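Local atomic coordinates of intramolecular trans-sialidase (Macrobdella decora, PDB entry 3SLI), a protein that cleaves sialosides such as 3'-sialyllactose by intramolecular trans-sialylation, probably releasing 2,7-anhydro-Neu5Ac in place of free sialic acid. Residues T158-Q161 against A165-F168; K389-N394 against Y415-F420. All blocks are in the same frame, centred on the assembly; numbering follows the deposited sequence.

Contact 1: residues T158-Q161 against A165-F168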
loop_
_atom_site.group_PDB
_atom_site.type_symbol
_atom_site.label_atom_id
_atom_site.label_comp_id
_atom_site.label_asym_id
_atom_site.label_seq_id
_atom_site.Cartn_x
_atom_site.Cartn_y
_atom_site.Cartn_z
ATOM N N THR A 158 -15.849 -1.883 -30.070
ATOM C CA THR A 158 -14.943 -2.151 -31.185
ATOM C C THR A 158 -15.677 -3.101 -32.121
ATOM O O THR A 158 -16.130 -4.163 -31.692
ATOM C CB THR A 158 -13.639 -2.811 -30.709
ATOM O OG1 THR A 158 -12.870 -1.857 -29.960
ATOM C CG2 THR A 158 -12.813 -3.306 -31.899
ATOM N N LYS A 159 -15.851 -2.698 -33.377
ATOM C CA LYS A 159 -16.558 -3.540 -34.334
ATOM C C LYS A 159 -15.685 -4.695 -34.809
ATOM O O LYS A 159 -14.584 -4.490 -35.345
ATOM C CB LYS A 159 -17.079 -2.706 -35.510
ATOM C CG LYS A 159 -18.169 -1.728 -35.097
ATOM C CD LYS A 159 -18.779 -0.993 -36.278
ATOM C CE LYS A 159 -19.917 -0.104 -35.810
ATOM N NZ LYS A 159 -20.615 0.582 -36.932
ATOM N N ARG A 160 -16.150 -5.913 -34.533
ATOM C CA ARG A 160 -15.438 -7.136 -34.910
ATOM C C ARG A 160 -16.434 -8.051 -35.611
ATOM O O ARG A 160 -17.438 -8.455 -35.025
ATOM C CB ARG A 160 -14.860 -7.823 -33.671
ATOM C CG ARG A 160 -13.990 -6.909 -32.823
ATOM C CD ARG A 160 -13.337 -7.659 -31.675
ATOM N NE ARG A 160 -12.162 -8.409 -32.110
ATOM C CZ ARG A 160 -11.483 -9.245 -31.333
ATOM N NH1 ARG A 160 -11.871 -9.444 -30.077
ATOM N NH2 ARG A 160 -10.410 -9.868 -31.806
ATOM N N GLN A 161 -16.184 -8.306 -36.891
ATOM C CA GLN A 161 -17.058 -9.136 -37.718
ATOM C C GLN A 161 -18.526 -8.730 -37.583
ATOM O O GLN A 161 -19.408 -9.572 -37.364
ATOM C CB GLN A 161 -16.865 -10.624 -37.418
ATOM C CG GLN A 161 -15.436 -11.087 -37.604
ATOM C CD GLN A 161 -15.313 -12.597 -37.673
ATOM O OE1 GLN A 161 -15.277 -13.176 -38.762
ATOM N NE2 GLN A 161 -15.222 -13.241 -36.516
ATOM N N ALA A 165 -17.939 -5.468 -29.997
ATOM C CA ALA A 165 -17.142 -6.166 -28.991
ATOM C C ALA A 165 -16.694 -5.152 -27.927
ATOM O O ALA A 165 -16.740 -3.941 -28.166
ATOM C CB ALA A 165 -15.930 -6.824 -29.643
ATOM N N TYR A 166 -16.266 -5.642 -26.764
ATOM C CA TYR A 166 -15.819 -4.785 -25.655
ATOM C C TYR A 166 -16.857 -3.673 -25.443
ATOM O O TYR A 166 -16.513 -2.490 -25.403
ATOM C CB TYR A 166 -14.460 -4.161 -25.996
ATOM C CG TYR A 166 -13.432 -5.128 -26.544
ATOM C CD1 TYR A 166 -13.230 -6.377 -25.955
ATOM C CD2 TYR A 166 -12.637 -4.781 -27.645
ATOM C CE1 TYR A 166 -12.265 -7.255 -26.444
ATOM C CE2 TYR A 166 -11.670 -5.645 -28.140
ATOM C CZ TYR A 166 -11.486 -6.883 -27.535
ATOM O OH TYR A 166 -10.519 -7.740 -28.008
ATOM N N PRO A 167 -18.131 -4.051 -25.227
ATOM C CA PRO A 167 -19.246 -3.122 -25.036
ATOM C C PRO A 167 -19.217 -2.208 -23.826
ATOM O O PRO A 167 -19.252 -2.668 -22.680
ATOM C CB PRO A 167 -20.471 -4.054 -24.983
ATOM C CG PRO A 167 -19.969 -5.382 -25.467
ATOM C CD PRO A 167 -18.579 -5.423 -24.939
ATOM N N PHE A 168 -19.204 -0.908 -24.106
ATOM C CA PHE A 168 -19.238 0.134 -23.087
ATOM C C PHE A 168 -20.709 0.503 -22.840
ATOM O O PHE A 168 -21.581 0.289 -23.692
ATOM C CB PHE A 168 -18.457 1.367 -23.584
ATOM C CG PHE A 168 -18.645 2.613 -22.750
ATOM C CD1 PHE A 168 -17.874 2.829 -21.605
ATOM C CD2 PHE A 168 -19.547 3.606 -23.148
ATOM C CE1 PHE A 168 -17.993 4.019 -20.873
ATOM C CE2 PHE A 168 -19.679 4.804 -22.425
ATOM C CZ PHE A 168 -18.898 5.010 -21.287
#

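Contact 2: residues K389-N394 against Y415-F420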
loop_
_atom_site.group_PDB
_atom_site.type_symbol
_atom_site.label_atom_id
_atom_site.label_comp_id
_atom_site.label_asym_id
_atom_site.label_seq_id
_atom_site.Cartn_x
_atom_site.Cartn_y
_atom_site.Cartn_z
ATOM N N LYS A 389 30.829 1.844 1.910
ATOM C CA LYS A 389 30.245 2.423 0.710
ATOM C C LYS A 389 28.765 2.084 0.563
ATOM O O LYS A 389 28.342 0.955 0.840
ATOM C CB LYS A 389 31.006 1.946 -0.531
ATOM C CG LYS A 389 32.470 2.355 -0.565
ATOM C CD LYS A 389 32.615 3.866 -0.599
ATOM C CE LYS A 389 34.076 4.290 -0.675
ATOM N NZ LYS A 389 34.224 5.770 -0.568
ATOM N N GLN A 390 27.990 3.075 0.139
ATOM C CA GLN A 390 26.562 2.919 -0.082
ATOM C C GLN A 390 26.364 2.239 -1.432
ATOM O O GLN A 390 27.128 2.471 -2.377
ATOM C CB GLN A 390 25.891 4.292 -0.088
ATOM C CG GLN A 390 24.406 4.282 -0.412
ATOM C CD GLN A 390 23.797 5.656 -0.295
ATOM O OE1 GLN A 390 23.993 6.504 -1.161
ATOM N NE2 GLN A 390 23.069 5.896 0.789
ATOM N N TYR A 391 25.350 1.388 -1.514
ATOM C CA TYR A 391 25.044 0.673 -2.744
ATOM C C TYR A 391 23.997 1.381 -3.582
ATOM O O TYR A 391 23.149 2.122 -3.064
ATOM C CB TYR A 391 24.526 -0.735 -2.434
ATOM C CG TYR A 391 25.597 -1.774 -2.212
ATOM C CD1 TYR A 391 26.338 -1.801 -1.036
ATOM C CD2 TYR A 391 25.862 -2.740 -3.180
ATOM C CE1 TYR A 391 27.315 -2.760 -0.825
ATOM C CE2 TYR A 391 26.838 -3.705 -2.982
ATOM C CZ TYR A 391 27.559 -3.709 -1.801
ATOM O OH TYR A 391 28.525 -4.663 -1.594
ATOM N N ASP A 392 24.047 1.114 -4.881
ATOM C CA ASP A 392 23.092 1.650 -5.836
ATOM C C ASP A 392 22.525 0.404 -6.515
ATOM O O ASP A 392 23.129 -0.673 -6.457
ATOM C CB ASP A 392 23.775 2.566 -6.859
ATOM C CG ASP A 392 22.777 3.321 -7.730
ATOM O OD1 ASP A 392 21.589 3.410 -7.343
ATOM O OD2 ASP A 392 23.183 3.823 -8.803
ATOM N N TYR A 393 21.363 0.540 -7.137
ATOM C CA TYR A 393 20.722 -0.588 -7.791
ATOM C C TYR A 393 20.125 -0.136 -9.110
ATOM O O TYR A 393 19.445 0.887 -9.165
ATOM C CB TYR A 393 19.645 -1.190 -6.865
ATOM C CG TYR A 393 18.799 -0.162 -6.130
ATOM C CD1 TYR A 393 19.278 0.463 -4.976
ATOM C CD2 TYR A 393 17.522 0.180 -6.585
ATOM C CE1 TYR A 393 18.505 1.406 -4.292
ATOM C CE2 TYR A 393 16.739 1.124 -5.909
ATOM C CZ TYR A 393 17.238 1.732 -4.764
ATOM O OH TYR A 393 16.479 2.664 -4.093
ATOM N N ASN A 394 20.414 -0.882 -10.174
ATOM C CA ASN A 394 19.929 -0.550 -11.516
ATOM C C ASN A 394 19.731 -1.822 -12.328
ATOM O O ASN A 394 20.482 -2.787 -12.174
ATOM C CB ASN A 394 20.950 0.327 -12.265
ATOM C CG ASN A 394 21.242 1.642 -11.559
ATOM O OD1 ASN A 394 20.440 2.575 -11.611
ATOM N ND2 ASN A 394 22.392 1.724 -10.897
ATOM N N TYR A 415 23.800 -3.798 8.413
ATOM C CA TYR A 415 24.274 -3.708 7.027
ATOM C C TYR A 415 25.081 -4.943 6.632
ATOM O O TYR A 415 25.852 -5.470 7.440
ATOM C CB TYR A 415 25.132 -2.448 6.843
ATOM C CG TYR A 415 24.389 -1.134 7.009
ATOM C CD1 TYR A 415 23.009 -1.103 7.252
ATOM C CD2 TYR A 415 25.063 0.081 6.898
ATOM C CE1 TYR A 415 22.325 0.113 7.383
ATOM C CE2 TYR A 415 24.390 1.300 7.026
ATOM C CZ TYR A 415 23.024 1.310 7.266
ATOM O OH TYR A 415 22.365 2.512 7.378
ATOM N N LYS A 416 24.971 -5.361 5.374
ATOM C CA LYS A 416 25.680 -6.558 4.929
ATOM C C LYS A 416 27.202 -6.479 4.954
ATOM O O LYS A 416 27.868 -7.502 5.123
ATOM C CB LYS A 416 25.191 -7.038 3.558
ATOM C CG LYS A 416 25.732 -6.281 2.371
ATOM C CD LYS A 416 25.452 -7.021 1.067
ATOM C CE LYS A 416 25.743 -6.122 -0.125
ATOM N NZ LYS A 416 25.376 -6.714 -1.441
ATOM N N ASN A 417 27.763 -5.282 4.798
ATOM C CA ASN A 417 29.221 -5.152 4.807
ATOM C C ASN A 417 29.785 -4.662 6.132
ATOM O O ASN A 417 30.923 -4.198 6.188
ATOM C CB ASN A 417 29.718 -4.255 3.661
ATOM C CG ASN A 417 29.522 -4.885 2.290
ATOM O OD1 ASN A 417 29.377 -4.176 1.295
ATOM N ND2 ASN A 417 29.513 -6.214 2.227
ATOM N N SER A 418 28.991 -4.745 7.193
ATOM C CA SER A 418 29.450 -4.310 8.502
ATOM C C SER A 418 30.457 -5.320 9.052
ATOM O O SER A 418 30.401 -6.507 8.725
ATOM C CB SER A 418 28.274 -4.180 9.466
ATOM O OG SER A 418 28.703 -3.670 10.719
ATOM N N VAL A 419 31.378 -4.841 9.883
ATOM C CA VAL A 419 32.384 -5.707 10.487
ATOM C C VAL A 419 31.773 -6.540 11.613
ATOM O O VAL A 419 32.304 -7.597 11.956
ATOM C CB VAL A 419 33.606 -4.907 11.010
ATOM C CG1 VAL A 419 34.323 -4.239 9.847
ATOM C CG2 VAL A 419 33.180 -3.873 12.050
ATOM N N PHE A 420 30.678 -6.045 12.185
ATOM C CA PHE A 420 29.935 -6.717 13.258
ATOM C C PHE A 420 28.498 -6.810 12.760
ATOM O O PHE A 420 27.825 -5.782 12.611
ATOM C CB PHE A 420 29.964 -5.896 14.547
ATOM C CG PHE A 420 31.100 -6.236 15.465
ATOM C CD1 PHE A 420 31.151 -7.472 16.096
ATOM C CD2 PHE A 420 32.100 -5.306 15.729
ATOM C CE1 PHE A 420 32.177 -7.778 16.980
ATOM C CE2 PHE A 420 33.132 -5.601 16.614
ATOM C CZ PHE A 420 33.169 -6.841 17.242
HETATM O O HOH W 1 29.856 -1.351 1.366
#

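Contact 1: residues T158-Q161 against A165-F168
Thr158 and Ala165 face each other as an antiparallel hydrogen-bonded pair, and the firm part of the contact is built around them. Thr158 N donates to Ala165 O at 2.9 Å, and Ala165 N returns a bond to Thr158 O at 2.8 Å, so the backbones are locked at this one step. The side chains of the pair lie on the same face of the two-stranded sheet, where space is short. Alanine suits the place because its methyl takes little room: CB sits 3.4 Å from Arg160 CD, and it also lies near the border of one face of the Tyr166 ring. Tyr166 has a left-handed backbone conformation, which turns the chain out of the pairing and lets its ring run alongside Thr158. There Thr158 OG1 meets the ring edge near its plane, 3.7 Å from Tyr166 CD2; the hydroxyl is engaged by Ser53 OG, while the ring stacks with His70.

The polar side is looser. Arg160 bends at chi3 (80°) and brings NH1 to 3.0 Å from Tyr166 OH, but the angle is too poor for a hydrogen bond, and the guanidinium and ring planes stand 28° apart. A long arginine suits this position because its polar atoms are held by the neighbouring loop: NE by a hydrogen bond to Gln65 O, NH2 by a salt bridge to Asp66. Lys159 points away from Ala165-Phe168 to lie against Asn152 and Thr154. Two short antiparallel strands, 158-160 and 163-165, joined by a tight turn, make this a beta-hairpin within the concanavalin-like N-terminal domain, laid against strands 51-58 and 67-74.

Contact 2: residues K389-N394 against Y415-F420
Tyr391 reaches across from strand 384-396 of an antiparallel sheet to Lys416 and Asn417, the two central residues of a type I turn from Tyr415 to Ser418, in the surface loop between strands 407-410 and 420-422. Its hydroxyl OH donates to Asn417 OD1 at 3.1 Å, meeting a lone pair in the carbonyl plane. Asn417 OD1 lies at the edge of the phenol ring, near its plane, which is turned 43° from the amide. Asparagine fits because, with CG anti to its carbonyl carbon (chi1 -68°), OD1 reaches the phenol and two donors can share it: a water also donates to OD1, and to Lys389 O at 2.8 Å, tying strand backbone to turn.

Lys416 carries CG between its backbone N and carbonyl carbon (chi1 79°), a folded start after which the chain runs extended and crosses Tyr391 at about a right angle. Its CE comes within 3.5 Å of Tyr391 CZ, and NZ stands 4.2 Å from the ring centroid, an off-centre cation-pi contact. A lysine supplies both aliphatic length and charge. Chemically, the ammonium would polarise the phenol and may make its hydroxyl a somewhat better donor toward Asn417.

How the contacts relate
Contacts 1 and 2 belong to separate parts of the chain: their centres are 54 Å apart and their nearest atoms about 35 Å, so neither touches the other. Contact 1 joins residues close in sequence within the concanavalin-like N-terminal domain. Contact 2 instead spans twenty intervening residues and ties a strand of an antiparallel sheet to a loop of the same region; the strands of that sheet fall in sequence between the paired strands 307-314 and 427-433, consistent with an insertion into the catalytic region. Sialidases hold their sugar in a beta-propeller, and the 2,7-anhydro-Neu5Ac product is probably held likewise here; no part in binding it can be assigned to either contact.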